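Local coordinates for protein Glp_546_48378_50642 (Giardia intestinalis, PDB 2QVW) that cleaves double-stranded RNA in the RNA interference pathway, producing duplexes of 21 to 23 base pairs that direct the destruction of matching RNAs, at residues L6-T11 with L23-H28; G30-F35 with V48-G53; A83-I88 with L112-L117; A271-D276 with R320-P325. All blocks are in the same frame, centred on the assembly; numbering follows the deposited sequence.

The four contacts follow one another along the chain; none lies within or crosses another. From the N terminus, interaction 1 closes the beta hairpin of strands 6-13 and 18-25. Interaction 2 then brings 30-35 back to 48-53, continuing the same antiparallel sheet beyond strand 6-13 through strands 46-49 and 35-37. Interaction 3 closes a longer loop, setting helix 85-90 against strand 112-117 at the other end of the sheet, next to strand 18-25. Interaction 4 spans the widest gap: helix 267-284, whose Ile-274 also reaches Leu-23, Leu-25 and Leu-112, meets strand 320-322, the outermost strand beside 35-37. One sheet and one helix thus unite all four.

Interaction 1: L6-T11 with L23-H28; sequences LGHCCT and LLLDTH
Leu-6 and Leu-25 face each other as an antiparallel hydrogen-bonded pair: Leu-6 N donates to Leu-25 O at 3.0 Å and nearly straight (170°), and Leu-25 N returns a bond of 3.1 Å to Leu-6 O. Farther along the hairpin, Leu-23 N reaches His-8 O at 2.7 Å. The close-packed part is the sheet face carrying His-8, Leu-23 and Leu-25. His-8 has CG anti to its carbonyl carbon and beside its N (chi1 -71°), and its imidazole crosses the Leu-25 side chain at about a right angle, CD2 lying 3.8 Å from Leu-25 CD1. Cys-10 SG adds a contact of 3.9 Å with Leu-23 CB, and Ile-274 of helix 267-284 covers both leucines. At the open end of the hairpin, away from its turn, the contact is more exposed to solvent. There the exposed His-28 ring lies across the partly exposed Leu-6, with His-28 CE1 3.9 Å from Leu-6 CD1, and it also meets the ring of His-4. Asp-26 lies past the pairing with 6-11 and turns to Thr-111; its OD1 accepts hydrogen bonds from Thr-27 OG1 and Thr-111 N. Backbone bonds therefore fix the strand pairing, while burial of aliphatic carbon and sulfur holds one face to the helix.

Interaction 2: G30-F35 with V48-G53; sequences GTLPGF and VYFEAG
Phe-35 and Val-48 form an antiparallel hydrogen-bonded pair, with Phe-35 N to Val-48 O at 2.9 Å and Val-48 N to Phe-35 O at 2.8 Å, the second donor tilted 22° from the carbonyl plane. Just before it, Gly-34 has no side chain to hold the backbones apart, and its CA comes to 4.3 Å from Tyr-49 CA. The Phe-35 side chain takes the crowded position between backbone N and carbonyl carbon (chi1 67°), which lays its ring alongside Val-48. One ring face receives Val-48 CB, 4.2 Å from the ring centroid and displaced towards the rim. At its edge the same ring meets Phe-50 rim to rim, Phe-35 CE1 and Phe-50 CZ being 3.6 Å apart and the planes turned by 30°; neither ring covers the other's face. Leu-32 packs on Phe-50 mainly through CB, 3.6 Å from Phe-50 CD2, with CD1 farther off over one face of the ring. Pro-33 O sits at the Phe-50 edge, 3.4 Å from CE2, and accepts a hydrogen bond from His-273 NE2 of helix 267-284, whose imidazole stacks on Phe-35. Two backbone bonds thus secure one end of the contact, whereas along 32-34 the attachment to Phe-50 is mostly apolar; the Pro-33 oxygen lies beside the ring edge, and its hydrogen-bonding need is met by the histidine.

Interaction 3: A83-I88 with L112-L117; sequences ASWTEI and LAFLPL
Trp-85 offers one face of its indole to the edge of Phe-114 in a T-shaped stack: the six-membered ring and the phenyl ring have centroids 4.8 Å apart and planes at 84°. Phe-114 CE2 stands over the centre of the indole, and Phe-114 CD2 comes to 3.4 Å from Trp-85 CZ2. Nearer the backbone, Trp-85 CB packs at 3.5 Å on Leu-112 CG. The leucine has CG between its backbone N and carbonyl carbon (chi1 52°), and its branches run across the tryptophan side chain at about a right angle. Trp-85 is the first residue of helix 85-90, with Ser-84 at the N-cap position, so this is a helix start seated on an end strand of the antiparallel sheet of the N-terminal domain. Two further helices meet the same strand: Leu-112 and Phe-114 pack on helix 267-284, whereas Ala-113, between them, meets Gln-70 of helix 60-77. The Trp-85 side chain touches both helices, at Gln-70 and Leu-267, and its ring also meets that of Phe-74. At the periphery Thr-86 OG1 approaches Leu-112 CD2 to 4.2 Å, but the hydroxyl is hydrogen-bonded to Ala-110 O in the chain leading into the strand.

Interaction 4: A271-D276 with R320-P325; sequences AKHICD and RTPFGP
Arg-320 lays its guanidinium against the helix residues Lys-272, His-273 and Asp-276. Lys-272 CB sits 3.7 Å above one face of the group, towards its rim, and the two long side chains cross at about a right angle. At the guanidinium edge, near its plane, Asp-276 OD2 forms a long salt bridge of 3.7 Å with Arg-320 NH2; the carboxylate and guanidinium planes are 88° apart, so the two meet without a paired, coplanar grip. Beside them Pro-322 CG touches the edge of the His-273 ring, 4.1 Å from CE1. Arg-320 gets this far because its chain is extended from CG to NE after a first torsion of 49°. A second shell holds these groups: Thr-98 OG1 is hydrogen-bonded to Asp-276 OD2, and Glu-96 and Glu-269 make salt bridges with Lys-272 NZ and long, weak ion pairs with Arg-320 NH1. These acids probably offset the nearness of the two cations. The His-273 ring is fixed by a hydrogen bond from NE2 to Pro-33 O and by stacking on Phe-35, whose side chain Arg-320 also touches. Helix 267-284 thus lies across an antiparallel sheet, its segment 271-276 running at 55° to the edge strand 320-322, consistent with the connector helix of Dicer, which links the PAZ and RNase III domains and packs on the N-terminal domain.

Interaction 1: L6-T11 with L23-H28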
loop_
_atom_site.group_PDB
_atom_site.type_symbol
_atom_site.label_atom_id
_atom_site.label_comp_id
_atom_site.label_asym_id
_atom_site.label_seq_id
_atom_site.Cartn_x
_atom_site.Cartn_y
_atom_site.Cartn_z
ATOM N N LEU A 6 -2.333 -19.448 12.149
ATOM C CA LEU A 6 -3.165 -18.449 11.509
ATOM C C LEU A 6 -3.773 -19.099 10.284
ATOM O O LEU A 6 -3.065 -19.702 9.480
ATOM C CB LEU A 6 -2.329 -17.243 11.093
ATOM C CG LEU A 6 -1.743 -16.372 12.208
ATOM C CD1 LEU A 6 -0.758 -17.157 13.051
ATOM C CD2 LEU A 6 -1.057 -15.173 11.578
ATOM N N GLY A 7 -5.088 -18.981 10.153
ATOM C CA GLY A 7 -5.774 -19.580 9.024
ATOM C C GLY A 7 -5.881 -18.658 7.831
ATOM O O GLY A 7 -5.959 -17.441 7.980
ATOM N N HIS A 8 -5.876 -19.250 6.643
ATOM C CA HIS A 8 -5.979 -18.520 5.385
ATOM C C HIS A 8 -6.765 -19.407 4.429
ATOM O O HIS A 8 -6.439 -20.577 4.267
ATOM C CB HIS A 8 -4.585 -18.254 4.800
ATOM C CG HIS A 8 -3.783 -17.240 5.557
ATOM N ND1 HIS A 8 -4.138 -15.912 5.629
ATOM C CD2 HIS A 8 -2.624 -17.356 6.249
ATOM C CE1 HIS A 8 -3.234 -15.251 6.331
ATOM N NE2 HIS A 8 -2.304 -16.105 6.719
ATOM N N CYS A 9 -7.797 -18.857 3.804
ATOM C CA CYS A 9 -8.616 -19.630 2.871
ATOM C C CYS A 9 -8.151 -19.484 1.429
ATOM O O CYS A 9 -8.540 -18.553 0.726
ATOM C CB CYS A 9 -10.086 -19.209 2.962
ATOM S SG CYS A 9 -10.919 -19.660 4.500
ATOM N N CYS A 10 -7.318 -20.408 0.976
ATOM C CA CYS A 10 -6.844 -20.334 -0.391
ATOM C C CYS A 10 -7.953 -20.739 -1.343
ATOM O O CYS A 10 -8.934 -21.377 -0.950
ATOM C CB CYS A 10 -5.627 -21.242 -0.600
ATOM S SG CYS A 10 -4.191 -20.794 0.401
ATOM N N THR A 11 -7.778 -20.344 -2.598
ATOM C CA THR A 11 -8.713 -20.642 -3.668
ATOM C C THR A 11 -7.903 -20.602 -4.951
ATOM O O THR A 11 -7.572 -19.533 -5.448
ATOM C CB THR A 11 -9.838 -19.592 -3.753
ATOM O OG1 THR A 11 -10.487 -19.472 -2.482
ATOM C CG2 THR A 11 -10.866 -20.007 -4.779
ATOM N N LEU A 23 -4.824 -22.692 4.641
ATOM C CA LEU A 23 -3.407 -22.540 4.889
ATOM C C LEU A 23 -3.116 -22.147 6.323
ATOM O O LEU A 23 -3.595 -21.129 6.807
ATOM C CB LEU A 23 -2.794 -21.505 3.943
ATOM C CG LEU A 23 -1.341 -21.126 4.263
ATOM C CD1 LEU A 23 -0.491 -22.370 4.464
ATOM C CD2 LEU A 23 -0.799 -20.289 3.141
ATOM N N LEU A 24 -2.310 -22.961 6.994
ATOM C CA LEU A 24 -1.932 -22.712 8.375
ATOM C C LEU A 24 -0.497 -22.211 8.423
ATOM O O LEU A 24 0.428 -22.907 8.011
ATOM C CB LEU A 24 -2.061 -24.001 9.186
ATOM C CG LEU A 24 -3.452 -24.644 9.116
ATOM C CD1 LEU A 24 -3.452 -25.980 9.834
ATOM C CD2 LEU A 24 -4.477 -23.696 9.726
ATOM N N LEU A 25 -0.321 -20.994 8.917
ATOM C CA LEU A 25 1.000 -20.405 9.033
ATOM C C LEU A 25 1.338 -20.203 10.491
ATOM O O LEU A 25 0.482 -19.838 11.291
ATOM C CB LEU A 25 1.047 -19.061 8.325
ATOM C CG LEU A 25 1.040 -19.119 6.808
ATOM C CD1 LEU A 25 1.199 -17.716 6.257
ATOM C CD2 LEU A 25 2.174 -20.009 6.331
ATOM N N ASP A 26 2.595 -20.436 10.834
ATOM C CA ASP A 26 3.044 -20.267 12.202
ATOM C C ASP A 26 3.477 -18.832 12.422
ATOM O O ASP A 26 4.098 -18.523 13.430
ATOM C CB ASP A 26 4.220 -21.198 12.487
ATOM C CG ASP A 26 5.508 -20.732 11.835
ATOM O OD1 ASP A 26 5.451 -20.230 10.689
ATOM O OD2 ASP A 26 6.581 -20.884 12.462
ATOM N N THR A 27 3.153 -17.952 11.482
ATOM C CA THR A 27 3.552 -16.557 11.610
ATOM C C THR A 27 2.453 -15.575 11.211
ATOM O O THR A 27 1.504 -15.938 10.506
ATOM C CB THR A 27 4.801 -16.259 10.759
ATOM O OG1 THR A 27 5.692 -17.377 10.800
ATOM C CG2 THR A 27 5.530 -15.058 11.312
ATOM N N HIS A 28 2.598 -14.331 11.674
ATOM C CA HIS A 28 1.645 -13.255 11.387
ATOM C C HIS A 28 2.087 -12.457 10.170
ATOM O O HIS A 28 3.069 -11.722 10.216
ATOM C CB HIS A 28 1.531 -12.304 12.585
ATOM C CG HIS A 28 1.079 -12.969 13.849
ATOM N ND1 HIS A 28 -0.219 -13.395 14.046
ATOM C CD2 HIS A 28 1.756 -13.292 14.978
ATOM C CE1 HIS A 28 -0.320 -13.950 15.241
ATOM N NE2 HIS A 28 0.865 -13.900 15.826
#

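Interaction 2: G30-F35 with V48-G53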
loop_
_atom_site.group_PDB
_atom_site.type_symbol
_atom_site.label_atom_id
_atom_site.label_comp_id
_atom_site.label_asym_id
_atom_site.label_seq_id
_atom_site.Cartn_x
_atom_site.Cartn_y
_atom_site.Cartn_z
ATOM N N GLY A 30 -0.317 -10.549 8.257
ATOM C CA GLY A 30 -1.533 -9.847 7.893
ATOM C C GLY A 30 -2.310 -10.587 6.822
ATOM O O GLY A 30 -2.498 -11.799 6.897
ATOM N N THR A 31 -2.773 -9.851 5.821
ATOM C CA THR A 31 -3.503 -10.458 4.726
ATOM C C THR A 31 -2.459 -10.765 3.660
ATOM O O THR A 31 -1.450 -10.060 3.557
ATOM C CB THR A 31 -4.540 -9.494 4.149
ATOM O OG1 THR A 31 -3.869 -8.384 3.555
ATOM C CG2 THR A 31 -5.455 -8.986 5.243
ATOM N N LEU A 32 -2.694 -11.818 2.883
ATOM C CA LEU A 32 -1.767 -12.208 1.831
ATOM C C LEU A 32 -2.311 -11.825 0.474
ATOM O O LEU A 32 -3.409 -12.221 0.108
ATOM C CB LEU A 32 -1.509 -13.716 1.874
ATOM C CG LEU A 32 -0.948 -14.242 3.201
ATOM C CD1 LEU A 32 -0.598 -15.695 3.045
ATOM C CD2 LEU A 32 0.288 -13.456 3.614
ATOM N N PRO A 33 -1.544 -11.039 -0.290
ATOM C CA PRO A 33 -1.950 -10.595 -1.627
ATOM C C PRO A 33 -2.035 -11.757 -2.623
ATOM O O PRO A 33 -1.074 -12.504 -2.803
ATOM C CB PRO A 33 -0.861 -9.589 -1.991
ATOM C CG PRO A 33 0.345 -10.172 -1.328
ATOM C CD PRO A 33 -0.196 -10.545 0.038
ATOM N N GLY A 34 -3.191 -11.905 -3.264
ATOM C CA GLY A 34 -3.352 -12.975 -4.225
ATOM C C GLY A 34 -2.351 -12.795 -5.341
ATOM O O GLY A 34 -1.525 -11.886 -5.301
ATOM N N PHE A 35 -2.407 -13.667 -6.337
ATOM C CA PHE A 35 -1.504 -13.574 -7.475
ATOM C C PHE A 35 -1.900 -14.618 -8.499
ATOM O O PHE A 35 -2.444 -15.651 -8.142
ATOM C CB PHE A 35 -0.059 -13.802 -7.039
ATOM C CG PHE A 35 0.217 -15.189 -6.569
ATOM C CD1 PHE A 35 -0.120 -15.586 -5.281
ATOM C CD2 PHE A 35 0.804 -16.108 -7.418
ATOM C CE1 PHE A 35 0.132 -16.883 -4.845
ATOM C CE2 PHE A 35 1.061 -17.408 -6.995
ATOM C CZ PHE A 35 0.723 -17.796 -5.704
ATOM N N VAL A 48 -4.532 -17.414 -7.719
ATOM C CA VAL A 48 -4.636 -17.790 -6.314
ATOM C C VAL A 48 -5.083 -16.616 -5.456
ATOM O O VAL A 48 -4.463 -15.551 -5.470
ATOM C CB VAL A 48 -3.295 -18.266 -5.767
ATOM C CG1 VAL A 48 -3.458 -18.687 -4.313
ATOM C CG2 VAL A 48 -2.762 -19.408 -6.618
ATOM N N TYR A 49 -6.148 -16.817 -4.690
ATOM C CA TYR A 49 -6.672 -15.759 -3.839
ATOM C C TYR A 49 -6.562 -16.149 -2.377
ATOM O O TYR A 49 -6.784 -17.306 -2.024
ATOM C CB TYR A 49 -8.135 -15.503 -4.186
ATOM C CG TYR A 49 -8.376 -15.255 -5.659
ATOM C CD1 TYR A 49 -8.227 -13.989 -6.211
ATOM C CD2 TYR A 49 -8.754 -16.295 -6.503
ATOM C CE1 TYR A 49 -8.452 -13.765 -7.566
ATOM C CE2 TYR A 49 -8.980 -16.085 -7.855
ATOM C CZ TYR A 49 -8.830 -14.821 -8.383
ATOM O OH TYR A 49 -9.064 -14.624 -9.724
ATOM N N PHE A 50 -6.223 -15.181 -1.529
ATOM C CA PHE A 50 -6.096 -15.433 -0.098
ATOM C C PHE A 50 -7.113 -14.592 0.646
ATOM O O PHE A 50 -7.673 -13.654 0.085
ATOM C CB PHE A 50 -4.696 -15.063 0.403
ATOM C CG PHE A 50 -3.587 -15.772 -0.305
ATOM C CD1 PHE A 50 -3.381 -17.128 -0.119
ATOM C CD2 PHE A 50 -2.760 -15.080 -1.175
ATOM C CE1 PHE A 50 -2.374 -17.788 -0.787
ATOM C CE2 PHE A 50 -1.750 -15.731 -1.848
ATOM C CZ PHE A 50 -1.556 -17.093 -1.653
ATOM N N GLU A 51 -7.335 -14.931 1.913
ATOM C CA GLU A 51 -8.272 -14.204 2.766
ATOM C C GLU A 51 -8.243 -14.753 4.183
ATOM O O GLU A 51 -8.627 -15.899 4.428
ATOM C CB GLU A 51 -9.678 -14.296 2.198
ATOM C CG GLU A 51 -10.098 -15.697 1.908
ATOM C CD GLU A 51 -11.157 -15.752 0.838
ATOM O OE1 GLU A 51 -12.250 -15.192 1.059
ATOM O OE2 GLU A 51 -10.898 -16.351 -0.227
ATOM N N ALA A 52 -7.783 -13.912 5.108
ATOM C CA ALA A 52 -7.666 -14.253 6.523
ATOM C C ALA A 52 -8.781 -15.142 7.065
ATOM O O ALA A 52 -9.919 -15.090 6.610
ATOM C CB ALA A 52 -7.573 -12.974 7.353
ATOM N N GLY A 53 -8.434 -15.954 8.055
ATOM C CA GLY A 53 -9.400 -16.847 8.657
ATOM C C GLY A 53 -9.297 -16.756 10.164
ATOM O O GLY A 53 -8.826 -15.747 10.680
#

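Interaction 3: A83-I88 with L112-L117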
loop_
_atom_site.group_PDB
_atom_site.type_symbol
_atom_site.label_atom_id
_atom_site.label_comp_id
_atom_site.label_asym_id
_atom_site.label_seq_id
_atom_site.Cartn_x
_atom_site.Cartn_y
_atom_site.Cartn_z
ATOM N N ALA A 83 9.680 -33.200 0.248
ATOM C CA ALA A 83 8.573 -33.211 1.192
ATOM C C ALA A 83 8.718 -32.185 2.317
ATOM O O ALA A 83 8.957 -32.540 3.473
ATOM C CB ALA A 83 8.402 -34.606 1.774
ATOM N N SER A 84 8.558 -30.912 1.970
ATOM C CA SER A 84 8.656 -29.833 2.934
ATOM C C SER A 84 8.390 -28.522 2.231
ATOM O O SER A 84 9.189 -28.090 1.410
ATOM C CB SER A 84 10.049 -29.798 3.558
ATOM O OG SER A 84 10.112 -28.852 4.610
ATOM N N TRP A 85 7.263 -27.893 2.551
ATOM C CA TRP A 85 6.897 -26.612 1.950
ATOM C C TRP A 85 7.975 -25.572 2.218
ATOM O O TRP A 85 8.410 -24.860 1.313
ATOM C CB TRP A 85 5.575 -26.121 2.526
ATOM C CG TRP A 85 4.445 -27.068 2.306
ATOM C CD1 TRP A 85 3.726 -27.723 3.265
ATOM C CD2 TRP A 85 3.872 -27.446 1.046
ATOM N NE1 TRP A 85 2.732 -28.484 2.684
ATOM C CE2 TRP A 85 2.799 -28.332 1.325
ATOM C CE3 TRP A 85 4.155 -27.121 -0.290
ATOM C CZ2 TRP A 85 2.012 -28.895 0.317
ATOM C CZ3 TRP A 85 3.373 -27.679 -1.294
ATOM C CH2 TRP A 85 2.311 -28.559 -0.983
ATOM N N THR A 86 8.396 -25.489 3.476
ATOM C CA THR A 86 9.427 -24.550 3.891
ATOM C C THR A 86 10.709 -24.745 3.087
ATOM O O THR A 86 11.418 -23.792 2.786
ATOM C CB THR A 86 9.744 -24.733 5.385
ATOM O OG1 THR A 86 8.574 -24.439 6.152
ATOM C CG2 THR A 86 10.888 -23.827 5.811
ATOM N N GLU A 87 10.993 -25.994 2.742
ATOM C CA GLU A 87 12.198 -26.336 1.999
ATOM C C GLU A 87 11.980 -26.061 0.527
ATOM O O GLU A 87 12.815 -25.446 -0.132
ATOM C CB GLU A 87 12.538 -27.816 2.213
ATOM C CG GLU A 87 13.920 -28.226 1.746
ATOM C CD GLU A 87 14.187 -29.706 1.957
ATOM O OE1 GLU A 87 14.091 -30.181 3.117
ATOM O OE2 GLU A 87 14.497 -30.389 0.956
ATOM N N ILE A 88 10.849 -26.526 0.013
ATOM C CA ILE A 88 10.509 -26.313 -1.385
ATOM C C ILE A 88 10.657 -24.827 -1.671
ATOM O O ILE A 88 11.043 -24.426 -2.773
ATOM C CB ILE A 88 9.045 -26.715 -1.692
ATOM C CG1 ILE A 88 8.842 -28.213 -1.469
ATOM C CG2 ILE A 88 8.708 -26.367 -3.125
ATOM C CD1 ILE A 88 7.438 -28.689 -1.761
ATOM N N LEU A 112 4.198 -23.871 6.801
ATOM C CA LEU A 112 2.868 -23.947 6.211
ATOM C C LEU A 112 2.329 -25.356 5.965
ATOM O O LEU A 112 3.079 -26.264 5.627
ATOM C CB LEU A 112 2.828 -23.136 4.904
ATOM C CG LEU A 112 3.843 -23.333 3.777
ATOM C CD1 LEU A 112 3.376 -22.596 2.539
ATOM C CD2 LEU A 112 5.196 -22.814 4.204
ATOM N N ALA A 113 1.019 -25.521 6.144
ATOM C CA ALA A 113 0.335 -26.803 5.936
ATOM C C ALA A 113 -1.014 -26.562 5.244
ATOM O O ALA A 113 -1.855 -25.823 5.747
ATOM C CB ALA A 113 0.117 -27.505 7.268
ATOM N N PHE A 114 -1.219 -27.193 4.094
ATOM C CA PHE A 114 -2.454 -27.027 3.336
ATOM C C PHE A 114 -3.470 -28.135 3.601
ATOM O O PHE A 114 -3.133 -29.321 3.602
ATOM C CB PHE A 114 -2.139 -26.973 1.845
ATOM C CG PHE A 114 -1.188 -25.885 1.476
ATOM C CD1 PHE A 114 -1.570 -24.558 1.551
ATOM C CD2 PHE A 114 0.102 -26.179 1.069
ATOM C CE1 PHE A 114 -0.675 -23.533 1.222
ATOM C CE2 PHE A 114 1.005 -25.158 0.740
ATOM C CZ PHE A 114 0.614 -23.838 0.818
ATOM N N LEU A 115 -4.718 -27.734 3.833
ATOM C CA LEU A 115 -5.801 -28.675 4.084
ATOM C C LEU A 115 -6.881 -28.496 3.044
ATOM O O LEU A 115 -7.084 -27.403 2.514
ATOM C CB LEU A 115 -6.409 -28.454 5.463
ATOM C CG LEU A 115 -5.485 -28.706 6.644
ATOM C CD1 LEU A 115 -6.311 -28.731 7.918
ATOM C CD2 LEU A 115 -4.761 -30.040 6.451
ATOM N N PRO A 116 -7.603 -29.574 2.739
ATOM C CA PRO A 116 -8.672 -29.512 1.745
ATOM C C PRO A 116 -9.922 -28.860 2.309
ATOM O O PRO A 116 -10.248 -29.035 3.486
ATOM C CB PRO A 116 -8.930 -30.977 1.411
ATOM C CG PRO A 116 -7.702 -31.668 1.853
ATOM C CD PRO A 116 -7.335 -30.963 3.114
ATOM N N LEU A 117 -10.622 -28.112 1.464
ATOM C CA LEU A 117 -11.850 -27.448 1.877
ATOM C C LEU A 117 -12.884 -27.590 0.778
ATOM O O LEU A 117 -12.559 -27.467 -0.399
ATOM C CB LEU A 117 -11.594 -25.964 2.169
ATOM C CG LEU A 117 -10.656 -25.612 3.339
ATOM C CD1 LEU A 117 -10.698 -24.110 3.586
ATOM C CD2 LEU A 117 -11.077 -26.353 4.600
#

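Interaction 4: A271-D276 with R320-P325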
loop_
_atom_site.group_PDB
_atom_site.type_symbol
_atom_site.label_atom_id
_atom_site.label_comp_id
_atom_site.label_asym_id
_atom_site.label_seq_id
_atom_site.Cartn_x
_atom_site.Cartn_y
_atom_site.Cartn_z
ATOM N N ALA A 271 3.660 -21.565 -1.443
ATOM C CA ALA A 271 4.728 -21.607 -0.450
ATOM C C ALA A 271 5.774 -20.582 -0.884
ATOM O O ALA A 271 6.134 -19.692 -0.103
ATOM C CB ALA A 271 5.346 -22.990 -0.393
ATOM N N LYS A 272 6.244 -20.721 -2.129
ATOM C CA LYS A 272 7.231 -19.819 -2.721
ATOM C C LYS A 272 6.799 -18.378 -2.497
ATOM O O LYS A 272 7.618 -17.498 -2.241
ATOM C CB LYS A 272 7.331 -20.036 -4.230
ATOM C CG LYS A 272 7.837 -21.393 -4.698
ATOM C CD LYS A 272 7.932 -21.387 -6.232
ATOM C CE LYS A 272 8.443 -22.696 -6.790
ATOM N NZ LYS A 272 8.533 -22.634 -8.262
ATOM N N HIS A 273 5.498 -18.148 -2.617
ATOM C CA HIS A 273 4.946 -16.823 -2.434
ATOM C C HIS A 273 5.302 -16.331 -1.049
ATOM O O HIS A 273 5.876 -15.256 -0.881
ATOM C CB HIS A 273 3.438 -16.872 -2.595
ATOM C CG HIS A 273 2.796 -15.523 -2.643
ATOM N ND1 HIS A 273 3.150 -14.563 -3.563
ATOM C CD2 HIS A 273 1.806 -14.982 -1.896
ATOM C CE1 HIS A 273 2.407 -13.488 -3.380
ATOM N NE2 HIS A 273 1.582 -13.717 -2.375
ATOM N N ILE A 274 4.957 -17.134 -0.054
ATOM C CA ILE A 274 5.253 -16.810 1.333
ATOM C C ILE A 274 6.754 -16.593 1.505
ATOM O O ILE A 274 7.181 -15.711 2.243
ATOM C CB ILE A 274 4.798 -17.955 2.265
ATOM C CG1 ILE A 274 3.277 -18.090 2.212
ATOM C CG2 ILE A 274 5.233 -17.688 3.680
ATOM C CD1 ILE A 274 2.733 -19.173 3.097
ATOM N N CYS A 275 7.547 -17.413 0.823
ATOM C CA CYS A 275 8.999 -17.316 0.897
ATOM C C CYS A 275 9.432 -16.027 0.224
ATOM O O CYS A 275 10.314 -15.310 0.709
ATOM C CB CYS A 275 9.645 -18.503 0.187
ATOM S SG CYS A 275 11.448 -18.436 0.157
ATOM N N ASP A 276 8.803 -15.745 -0.909
ATOM C CA ASP A 276 9.098 -14.539 -1.666
ATOM C C ASP A 276 8.924 -13.391 -0.683
ATOM O O ASP A 276 9.893 -12.732 -0.284
ATOM C CB ASP A 276 8.100 -14.401 -2.822
ATOM C CG ASP A 276 8.549 -13.414 -3.894
ATOM O OD1 ASP A 276 9.511 -12.645 -3.670
ATOM O OD2 ASP A 276 7.917 -13.407 -4.970
ATOM N N ARG A 320 4.411 -16.277 -11.185
ATOM C CA ARG A 320 3.383 -15.578 -10.431
ATOM C C ARG A 320 3.470 -14.051 -10.453
ATOM O O ARG A 320 4.557 -13.472 -10.525
ATOM C CB ARG A 320 3.419 -16.076 -8.992
ATOM C CG ARG A 320 4.805 -16.087 -8.405
ATOM C CD ARG A 320 4.784 -16.514 -6.954
ATOM N NE ARG A 320 6.114 -16.373 -6.381
ATOM C CZ ARG A 320 7.142 -17.135 -6.726
ATOM N NH1 ARG A 320 6.978 -18.095 -7.632
ATOM N NH2 ARG A 320 8.334 -16.925 -6.189
ATOM N N THR A 321 2.308 -13.411 -10.378
ATOM C CA THR A 321 2.216 -11.960 -10.377
ATOM C C THR A 321 1.155 -11.542 -9.381
ATOM O O THR A 321 -0.028 -11.754 -9.612
ATOM C CB THR A 321 1.825 -11.435 -11.753
ATOM O OG1 THR A 321 2.872 -11.723 -12.684
ATOM C CG2 THR A 321 1.609 -9.945 -11.711
ATOM N N PRO A 322 1.572 -10.938 -8.256
ATOM C CA PRO A 322 0.735 -10.452 -7.148
ATOM C C PRO A 322 -0.137 -9.259 -7.522
ATOM O O PRO A 322 0.320 -8.327 -8.185
ATOM C CB PRO A 322 1.758 -10.070 -6.073
ATOM C CG PRO A 322 3.002 -10.829 -6.460
ATOM C CD PRO A 322 2.993 -10.711 -7.955
ATOM N N PHE A 323 -1.392 -9.278 -7.095
ATOM C CA PHE A 323 -2.281 -8.168 -7.392
ATOM C C PHE A 323 -2.896 -7.623 -6.119
ATOM O O PHE A 323 -3.227 -8.372 -5.196
ATOM C CB PHE A 323 -3.382 -8.591 -8.365
ATOM C CG PHE A 323 -4.118 -9.842 -7.962
ATOM C CD1 PHE A 323 -3.714 -11.087 -8.434
ATOM C CD2 PHE A 323 -5.226 -9.773 -7.131
ATOM C CE1 PHE A 323 -4.408 -12.247 -8.083
ATOM C CE2 PHE A 323 -5.921 -10.928 -6.775
ATOM C CZ PHE A 323 -5.512 -12.167 -7.253
ATOM N N GLY A 324 -3.039 -6.308 -6.066
ATOM C CA GLY A 324 -3.616 -5.691 -4.889
ATOM C C GLY A 324 -5.112 -5.906 -4.814
ATOM O O GLY A 324 -5.696 -6.496 -5.729
ATOM N N PRO A 325 -5.763 -5.447 -3.729
ATOM C CA PRO A 325 -7.212 -5.634 -3.628
ATOM C C PRO A 325 -7.870 -5.296 -4.963
ATOM O O PRO A 325 -7.374 -4.460 -5.721
ATOM C CB PRO A 325 -7.601 -4.667 -2.518
ATOM C CG PRO A 325 -6.406 -4.740 -1.602
ATOM C CD PRO A 325 -5.240 -4.697 -2.569
#